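Local coordinates for MMACHC-like protein (Caenorhabditis elegans, PDB 5UJC) that binds cobalamin and probably catalyses the flavin-dependent reductive removal of cyanide from cyanocobalamin and the glutathione-dependent demethylation of methylcobalamin, at residues G230-G235 with R239-T244; G24-M29 with P178-H183. All coordinates share one frame; numbering follows the deposited sequence. Where two conformers were deposited one is given.

Contact 1 of 2, residues G230-G235 with R239-T244. With TLA (L(+)-tartaric acid), chain C.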
ATOM      1  N   GLY A 230      14.479   6.382  -6.974  1.00 11.50           N
ATOM      2  CA  GLY A 230      15.646   6.270  -6.099  1.00 12.81           C
ATOM      3  C   GLY A 230      15.282   6.097  -4.623  1.00 11.40           C
ATOM      4  O   GLY A 230      15.962   5.392  -3.877  1.00 12.15           O
ATOM      5  N   PHE A 231      14.202   6.740  -4.203  1.00 10.90           N
ATOM      6  CA  PHE A 231      13.776   6.660  -2.817  1.00  9.84           C
ATOM      7  C   PHE A 231      13.497   5.216  -2.392  1.00  9.73           C
ATOM      8  O   PHE A 231      13.554   4.887  -1.207  1.00 10.91           O
ATOM      9  CB  PHE A 231      12.536   7.538  -2.548  1.00 11.06           C
ATOM     10  CG  PHE A 231      11.230   6.979  -3.131  1.00  9.38           C
ATOM     11  CD1 PHE A 231      10.851   7.231  -4.450  1.00  9.06           C
ATOM     12  CD2 PHE A 231      10.402   6.196  -2.351  1.00  9.31           C
ATOM     13  CE1 PHE A 231       9.673   6.727  -4.947  1.00  9.46           C
ATOM     14  CE2 PHE A 231       9.220   5.698  -2.840  1.00 10.36           C
ATOM     15  CZ  PHE A 231       8.842   5.971  -4.134  1.00 10.41           C
ATOM     16  N   ARG A 232      13.144   4.372  -3.363  1.00  9.24           N
ATOM     17  CA  ARG A 232      12.749   3.009  -3.028  1.00  8.50           C
ATOM     18  C   ARG A 232      13.905   2.155  -2.540  1.00  8.57           C
ATOM     19  O   ARG A 232      13.683   1.111  -1.891  1.00  9.40           O
ATOM     20  CB  ARG A 232      12.061   2.330  -4.217  1.00  8.96           C
ATOM     21  CG  ARG A 232      10.852   3.084  -4.766  1.00  8.83           C
ATOM     22  CD  ARG A 232      10.185   2.316  -5.894  1.00  9.44           C
ATOM     23  NE  ARG A 232       9.239   3.111  -6.654  1.00 10.32           N
ATOM     24  CZ  ARG A 232       7.949   3.246  -6.355  1.00  9.43           C
ATOM     25  NH1 ARG A 232       7.434   2.664  -5.274  1.00  9.21           N
ATOM     26  NH2 ARG A 232       7.173   3.977  -7.140  1.00 10.62           N
ATOM     27  N   ASP A 233      15.130   2.553  -2.896  1.00  9.38           N
ATOM     28  CA  ASP A 233      16.310   1.755  -2.577  1.00 10.60           C
ATOM     29  C   ASP A 233      16.962   2.098  -1.253  1.00 10.47           C
ATOM     30  O   ASP A 233      17.976   1.501  -0.886  1.00 11.89           O
ATOM     31  CB  ASP A 233      17.316   1.844  -3.727  1.00 12.20           C
ATOM     32  CG  ASP A 233      16.894   1.053  -4.904  1.00 12.80           C
ATOM     33  OD1 ASP A 233      16.293  -0.029  -4.692  1.00 13.18           O
ATOM     34  OD2 ASP A 233      17.170   1.481  -6.041  1.00 16.57           O
ATOM     35  N   PHE A 234      16.361   3.005  -0.484  1.00 10.94           N
ATOM     36  CA  PHE A 234      16.826   3.207   0.886  1.00 11.46           C
ATOM     37  C   PHE A 234      16.537   1.956   1.718  1.00 12.89           C
ATOM     38  O   PHE A 234      15.466   1.356   1.592  1.00 14.21           O
ATOM     39  CB  PHE A 234      16.231   4.472   1.483  1.00 11.71           C
ATOM     40  CG  PHE A 234      16.894   5.715   0.986  1.00 12.48           C
ATOM     41  CD1 PHE A 234      16.515   6.276  -0.216  1.00 15.30           C
ATOM     42  CD2 PHE A 234      17.957   6.261   1.670  1.00 15.10           C
ATOM     43  CE1 PHE A 234      17.169   7.385  -0.715  1.00 16.22           C
ATOM     44  CE2 PHE A 234      18.596   7.392   1.193  1.00 15.80           C
ATOM     45  CZ  PHE A 234      18.212   7.944  -0.005  1.00 16.39           C
ATOM     46  N   GLY A 235      17.559   1.528   2.495  1.00 15.17           N
ATOM     47  CA  GLY A 235      17.553   0.246   3.180  1.00 16.54           C
ATOM     48  C   GLY A 235      18.232  -0.860   2.386  1.00 15.55           C
ATOM     49  O   GLY A 235      18.385  -1.971   2.883  1.00 19.61           O
ATOM     50  N   ARG A 239      14.866  -7.306  -3.003  1.00 15.59           N
ATOM     51  CA  ARG A 239      13.651  -7.604  -3.746  0.50 12.94           C
ATOM     52  C   ARG A 239      12.974  -6.283  -4.121  1.00 10.69           C
ATOM     53  O   ARG A 239      12.606  -5.489  -3.252  1.00 11.69           O
ATOM     54  CB  ARG A 239      12.732  -8.511  -2.925  0.50 14.79           C
ATOM     55  CG  ARG A 239      13.371  -9.867  -2.592  0.50 17.72           C
ATOM     56  CD  ARG A 239      12.581 -10.640  -1.551  0.50 20.17           C
ATOM     57  NE  ARG A 239      11.331 -11.160  -2.093  0.50 26.81           N
ATOM     58  CZ  ARG A 239      10.366 -11.704  -1.359  0.50 27.20           C
ATOM     59  NH1 ARG A 239      10.506 -11.816  -0.047  0.50 25.42           N
ATOM     60  NH2 ARG A 239       9.257 -12.114  -1.934  0.50 29.13           N
ATOM     61  N   ARG A 240      12.905  -6.018  -5.430  1.00 10.74           N
ATOM     62  CA  ARG A 240      12.623  -4.690  -5.948  1.00 10.12           C
ATOM     63  C   ARG A 240      11.600  -4.753  -7.075  1.00  9.10           C
ATOM     64  O   ARG A 240      11.394  -5.804  -7.682  1.00 10.70           O
ATOM     65  CB  ARG A 240      13.933  -4.070  -6.480  1.00 10.44           C
ATOM     66  CG  ARG A 240      14.999  -3.916  -5.413  1.00 11.26           C
ATOM     67  CD  ARG A 240      16.364  -3.570  -5.970  1.00 13.06           C
ATOM     68  NE  ARG A 240      16.421  -2.225  -6.503  1.00 13.38           N
ATOM     69  CZ  ARG A 240      16.529  -1.912  -7.793  1.00 15.85           C
ATOM     70  NH1 ARG A 240      16.563  -2.855  -8.746  1.00 22.59           N
ATOM     71  NH2 ARG A 240      16.585  -0.648  -8.140  1.00 21.33           N
ATOM     72  N   TYR A 241      10.939  -3.636  -7.328  1.00  8.80           N
ATOM     73  CA  TYR A 241      10.128  -3.483  -8.527  1.00  8.55           C
ATOM     74  C   TYR A 241      11.000  -3.738  -9.773  1.00  8.27           C
ATOM     75  O   TYR A 241      12.158  -3.321  -9.821  1.00 10.11           O
ATOM     76  CB  TYR A 241       9.585  -2.072  -8.641  1.00  8.70           C
ATOM     77  CG  TYR A 241       8.393  -1.664  -7.739  1.00  8.33           C
ATOM     78  CD1 TYR A 241       7.846  -2.513  -6.793  1.00  9.02           C
ATOM     79  CD2 TYR A 241       7.825  -0.415  -7.889  1.00  9.27           C
ATOM     80  CE1 TYR A 241       6.736  -2.121  -6.036  1.00  9.35           C
ATOM     81  CE2 TYR A 241       6.703  -0.027  -7.168  1.00  8.67           C
ATOM     82  CZ  TYR A 241       6.161  -0.881  -6.249  1.00  9.30           C
ATOM     83  OH  TYR A 241       5.033  -0.496  -5.529  1.00 10.56           O
ATOM     84  N   SER A 242      10.403  -4.326 -10.806  1.00  8.16           N
ATOM     85  CA  SER A 242      11.053  -4.435 -12.097  1.00  9.07           C
ATOM     86  C   SER A 242      11.232  -3.069 -12.739  1.00  8.77           C
ATOM     87  O   SER A 242      10.593  -2.084 -12.358  1.00  9.74           O
ATOM     88  CB  SER A 242      10.229  -5.312 -13.012  1.00  8.67           C
ATOM     89  OG  SER A 242       9.030  -4.653 -13.395  1.00  9.31           O
ATOM     90  N   THR A 243      12.092  -3.029 -13.742  1.00  9.57           N
ATOM     91  CA  THR A 243      12.223  -1.852 -14.573  1.00 10.62           C
ATOM     92  C   THR A 243      10.880  -1.429 -15.170  1.00  9.51           C
ATOM     93  O   THR A 243      10.532  -0.253 -15.160  1.00 10.15           O
ATOM     94  CB  THR A 243      13.252  -2.114 -15.686  1.00 10.55           C
ATOM     95  OG1 THR A 243      14.505  -2.407 -15.065  1.00 14.44           O
ATOM     96  CG2 THR A 243      13.407  -0.946 -16.626  1.00 14.18           C
ATOM     97  N   THR A 244      10.141  -2.391 -15.693  1.00  9.63           N
ATOM     98  CA  THR A 244       8.842  -2.128 -16.266  1.00  8.72           C
ATOM     99  C   THR A 244       7.910  -1.487 -15.227  1.00  8.77           C
ATOM    100  O   THR A 244       7.205  -0.506 -15.522  1.00  8.97           O
ATOM    101  CB  THR A 244       8.226  -3.414 -16.807  1.00  9.31           C
ATOM    102  OG1 THR A 244       9.095  -3.958 -17.799  1.00 11.81           O
ATOM    103  CG2 THR A 244       6.864  -3.166 -17.430  1.00 10.21           C
TER
HETATM  104  O1  TLA C 301      -0.511   3.683  -5.482  1.00 19.44           O
HETATM  105  O11 TLA C 301      -0.198   1.970  -6.859  1.00 12.84           O
HETATM  106  C1  TLA C 301       0.250   2.811  -6.009  1.00 13.86           C
HETATM  107  C2  TLA C 301       1.680   2.862  -5.670  1.00 12.96           C
HETATM  108  O2  TLA C 301       1.990   3.629  -4.551  1.00 18.86           O
HETATM  109  C3  TLA C 301       2.542   3.120  -6.764  1.00 12.19           C
HETATM  110  O3  TLA C 301       2.093   4.206  -7.468  1.00 14.52           O
HETATM  111  C4  TLA C 301       3.951   3.247  -6.394  1.00 11.72           C
HETATM  112  O4  TLA C 301       4.577   2.263  -5.848  1.00 12.77           O
HETATM  113  O41 TLA C 301       4.497   4.346  -6.622  1.00 11.27           O
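Asp-233 and Arg-240 form a side-on, bidentate salt bridge across the loop that runs from helix 212-225 to helix 243-250, joining a short 3-10 turn (230-233) to the segment leading into the second helix. NE of Arg-240 gives an almost straight bond to OD1 of Asp-233 (2.8 Å, 178°), while NH2 of Arg-240 reaches OD2 of Asp-233 at 3.0 Å on its syn lone pair. The side chains cross at about a right angle, yet carboxylate and guanidinium lie nearly coplanar; the Arg-240 chain bends about CG-CD (chi3 70°), bringing its NE edge round to the carboxylate. OD1 is shared with His-183 NE2, so an alanine here would probably leave both the Arg-240 guanidinium and the His-183 NE2 without this carboxylate acceptor.

One residue earlier, Arg-232 runs extended from CG to NE, and its guanidinium has a ring atom on either face: CZ of Phe-231 over the centre of one, CE2 of Tyr-241 toward the rim of the other. The Tyr-241 ring is inclined 35° to the guanidinium, with CE2 3.4 Å from Arg-232 NH1. Arg-232, close to the bound cobalamin, also meets a tartrate, probably from the crystallisation liquor. NH2 of Arg-232 bonds tartrate O41 at 2.8 Å; tartrate O4 accepts from both Arg-232 NH1 and the Tyr-241 hydroxyl, the latter with OH 2.8 Å from O4.

Contact 2 of 2, residues G24-M29 with P178-H183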
ATOM      1  N   GLY A  24       2.115 -11.516  -4.533  1.00 14.97           N
ATOM      2  CA  GLY A  24       2.515 -10.185  -4.201  1.00 11.43           C
ATOM      3  C   GLY A  24       1.701  -9.442  -3.182  1.00  8.97           C
ATOM      4  O   GLY A  24       1.729  -8.223  -3.177  1.00  9.58           O
ATOM      5  N   PHE A  25       1.113 -10.163  -2.214  1.00  9.26           N
ATOM      6  CA  PHE A  25       0.414  -9.505  -1.094  1.00  8.90           C
ATOM      7  C   PHE A  25       0.951  -9.946   0.246  1.00  9.73           C
ATOM      8  O   PHE A  25       1.369 -11.099   0.401  1.00 12.06           O
ATOM      9  CB  PHE A  25      -1.083  -9.832  -1.156  1.00 10.91           C
ATOM     10  CG  PHE A  25      -1.762  -9.329  -2.401  1.00 11.48           C
ATOM     11  CD1 PHE A  25      -2.186  -8.010  -2.484  1.00 11.81           C
ATOM     12  CD2 PHE A  25      -1.965 -10.170  -3.503  1.00 11.81           C
ATOM     13  CE1 PHE A  25      -2.811  -7.541  -3.635  1.00 13.43           C
ATOM     14  CE2 PHE A  25      -2.577  -9.703  -4.639  1.00 15.03           C
ATOM     15  CZ  PHE A  25      -3.009  -8.391  -4.709  1.00 14.27           C
ATOM     16  N   GLU A  26       0.861  -9.051   1.234  1.00  9.59           N
ATOM     17  CA  GLU A  26       1.123  -9.375   2.642  1.00  9.98           C
ATOM     18  C   GLU A  26      -0.012  -8.809   3.466  1.00  9.71           C
ATOM     19  O   GLU A  26      -0.539  -7.752   3.129  1.00 12.29           O
ATOM     20  CB  GLU A  26       2.383  -8.647   3.150  1.00 15.98           C
ATOM     21  CG  GLU A  26       3.679  -9.079   2.620  1.00 17.51           C
ATOM     22  CD  GLU A  26       4.860  -8.409   3.376  1.00 15.12           C
ATOM     23  OE1 GLU A  26       4.668  -7.409   4.207  1.00 13.01           O
ATOM     24  OE2 GLU A  26       5.974  -8.855   3.167  1.00 18.31           O
ATOM     25  N   SER A  27      -0.299  -9.434   4.610  1.00  9.32           N
ATOM     26  CA  SER A  27      -1.231  -8.858   5.567  1.00 10.06           C
ATOM     27  C   SER A  27      -0.626  -8.771   6.943  1.00  8.98           C
ATOM     28  O   SER A  27       0.205  -9.611   7.336  1.00 11.50           O
ATOM     29  CB  SER A  27      -2.569  -9.609   5.596  1.00 12.18           C
ATOM     30  OG  SER A  27      -2.479 -10.822   6.270  1.00 16.26           O
ATOM     31  N   HIS A  28      -1.065  -7.741   7.686  1.00  9.48           N
ATOM     32  CA  HIS A  28      -0.560  -7.462   9.018  1.00  9.49           C
ATOM     33  C   HIS A  28      -1.729  -7.064   9.929  1.00  9.76           C
ATOM     34  O   HIS A  28      -2.509  -6.169   9.594  1.00 10.91           O
ATOM     35  CB  HIS A  28       0.446  -6.307   8.965  1.00 10.21           C
ATOM     36  CG  HIS A  28       1.605  -6.572   8.070  1.00 11.08           C
ATOM     37  ND1 HIS A  28       2.814  -6.993   8.539  1.00 13.27           N
ATOM     38  CD2 HIS A  28       1.730  -6.489   6.726  1.00 10.89           C
ATOM     39  CE1 HIS A  28       3.648  -7.145   7.523  1.00 14.08           C
ATOM     40  NE2 HIS A  28       2.998  -6.878   6.411  1.00 13.29           N
ATOM     41  N   MET A  29      -1.846  -7.722  11.075  1.00 10.58           N
ATOM     42  CA  MET A  29      -2.942  -7.490  11.991  1.00 11.06           C
ATOM     43  C   MET A  29      -2.631  -6.318  12.918  1.00 10.08           C
ATOM     44  O   MET A  29      -1.480  -6.143  13.364  1.00 11.59           O
ATOM     45  CB  MET A  29      -3.230  -8.755  12.793  1.00 12.78           C
ATOM     46  CG  MET A  29      -4.540  -8.704  13.562  1.00 14.29           C
ATOM     47  SD  MET A  29      -5.111 -10.259  14.209  1.00 21.66           S
ATOM     48  CE  MET A  29      -3.946 -10.564  15.463  1.00 25.48           C
ATOM     49  N   PRO A 178      10.945  -3.722   5.673  1.00 10.22           N
ATOM     50  CA  PRO A 178      12.214  -4.392   6.003  1.00 11.56           C
ATOM     51  C   PRO A 178      12.784  -5.311   4.905  1.00 12.28           C
ATOM     52  O   PRO A 178      13.986  -5.653   4.931  1.00 16.27           O
ATOM     53  CB  PRO A 178      11.865  -5.192   7.263  1.00 13.67           C
ATOM     54  CG  PRO A 178      10.406  -5.362   7.232  1.00 13.87           C
ATOM     55  CD  PRO A 178       9.866  -4.128   6.586  1.00 11.35           C
ATOM     56  N   ILE A 179      11.922  -5.778   4.007  1.00 10.90           N
ATOM     57  CA  ILE A 179      12.355  -6.582   2.854  1.00 10.94           C
ATOM     58  C   ILE A 179      12.453  -5.707   1.600  1.00 10.12           C
ATOM     59  O   ILE A 179      13.426  -5.796   0.852  1.00 12.35           O
ATOM     60  CB  ILE A 179      11.379  -7.763   2.558  1.00 12.63           C
ATOM     61  CG1 ILE A 179      11.157  -8.640   3.792  1.00 13.37           C
ATOM     62  CG2 ILE A 179      11.897  -8.580   1.403  1.00 13.17           C
ATOM     63  CD1 ILE A 179      10.178  -9.784   3.566  1.00 19.24           C
ATOM     64  N   TYR A 180      11.432  -4.869   1.369  1.00  8.85           N
ATOM     65  CA  TYR A 180      11.240  -4.227   0.078  1.00  9.26           C
ATOM     66  C   TYR A 180      11.681  -2.763   0.001  1.00  8.39           C
ATOM     67  O   TYR A 180      11.678  -2.200  -1.083  1.00  9.00           O
ATOM     68  CB  TYR A 180       9.784  -4.339  -0.359  1.00  9.54           C
ATOM     69  CG  TYR A 180       9.303  -5.767  -0.392  1.00  9.36           C
ATOM     70  CD1 TYR A 180       9.826  -6.672  -1.284  1.00  9.75           C
ATOM     71  CD2 TYR A 180       8.371  -6.224   0.522  1.00 10.49           C
ATOM     72  CE1 TYR A 180       9.436  -8.006  -1.281  1.00 10.98           C
ATOM     73  CE2 TYR A 180       8.004  -7.557   0.569  1.00 11.46           C
ATOM     74  CZ  TYR A 180       8.536  -8.451  -0.347  1.00 11.49           C
ATOM     75  OH  TYR A 180       8.161  -9.787  -0.339  1.00 14.94           O
ATOM     76  N   GLY A 181      12.089  -2.145   1.121  1.00  9.07           N
ATOM     77  CA  GLY A 181      12.402  -0.708   1.101  1.00  8.73           C
ATOM     78  C   GLY A 181      11.148   0.046   0.705  1.00  8.14           C
ATOM     79  O   GLY A 181      10.127  -0.065   1.369  1.00  9.46           O
ATOM     80  N   GLY A 182      11.228   0.790  -0.397  1.00  7.86           N
ATOM     81  CA  GLY A 182      10.074   1.462  -0.965  1.00  7.95           C
ATOM     82  C   GLY A 182       9.445   0.753  -2.170  1.00  7.67           C
ATOM     83  O   GLY A 182       8.573   1.330  -2.834  1.00  8.57           O
ATOM     84  N   HIS A 183       9.839  -0.496  -2.417  1.00  7.66           N
ATOM     85  CA  HIS A 183       9.322  -1.284  -3.528  1.00  7.94           C
ATOM     86  C   HIS A 183       8.079  -2.067  -3.070  1.00  8.02           C
ATOM     87  O   HIS A 183       8.028  -3.304  -3.103  1.00  8.28           O
ATOM     88  CB  HIS A 183      10.397  -2.221  -4.013  1.00  8.55           C
ATOM     89  CG  HIS A 183      11.590  -1.527  -4.566  1.00  8.91           C
ATOM     90  ND1 HIS A 183      11.668  -1.121  -5.887  1.00  8.81           N
ATOM     91  CD2 HIS A 183      12.779  -1.209  -4.000  1.00 10.27           C
ATOM     92  CE1 HIS A 183      12.837  -0.556  -6.086  1.00  9.87           C
ATOM     93  NE2 HIS A 183      13.530  -0.602  -4.960  1.00 10.60           N
TER
HETATM   94  O   HOH W   1       6.321 -10.662   1.300  1.00 19.15           O
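A single water carries the polar link between Glu-26 and Tyr-180, whose side chains approach from opposite directions without a direct hydrogen bond. It donates to OE2 of Glu-26 at 2.6 Å and lies 2.6 Å from the hydroxyl OH of Tyr-180, near the plane of the tyrosine ring. OE2 of Glu-26 also approaches the ring itself at its edge, 3.5 Å from CE2 of Tyr-180, with the carboxylate turned 58° from the ring plane. OE2 thus meets the rim of the ring, where the C-H bonds carry a slight positive charge, and not a pi face. CG2 of the preceding Ile-179 lies over one face, toward its rim, and CD1 of Ile-179 makes a looser contact of 4.3 Å with Glu-26 OE2.

Glu-26 belongs to strand 25-31, an outermost strand of the four-stranded antiparallel sheet, and Tyr-180 to the loop between strands 174-176 and 185-196. At Tyr-180 this loop enters a type II' beta turn, closed by the bond from His-183 N to Tyr-180 O; Gly-181 supplies the positive phi of its second position. The glutamate chain is extended beyond CG (chi2 -171°), which carries its carboxylate out from the strand toward the tyrosine. Its other oxygen, OE1, accepts a bond from NE2 of His-28, two residues along the strand, at 2.8 Å. That donor lies on the anti side of OE1, 32° out of the carboxylate plane, while OE1 stays close to the plane of the imidazole. His-177 NE2 is a further hydrogen-bonding partner of OE1.

The 178-183 loop joins the two contacts, whose centres are 13 Å apart: its Tyr-180 end faces the edge strand in contact 2, and its Gly-182 and His-183 end meets contact 1. There NE2 of His-183 lies 2.8 Å from OD1 of Asp-233, and the backbone N of Gly-182 lies 2.9 Å from O of Arg-232, both probable hydrogen bonds. Gly-182 O in turn accepts a bond from Arg-232 NH1, while the rings of His-183 and Tyr-241 meet edge-to-face. The cobalamin lies nearer to contact 1: the side chain of Arg-232 is about 4 Å from the bound cobalamin. The side chain of Tyr-180, in contact 2, is about 9 Å from the bound cobalamin.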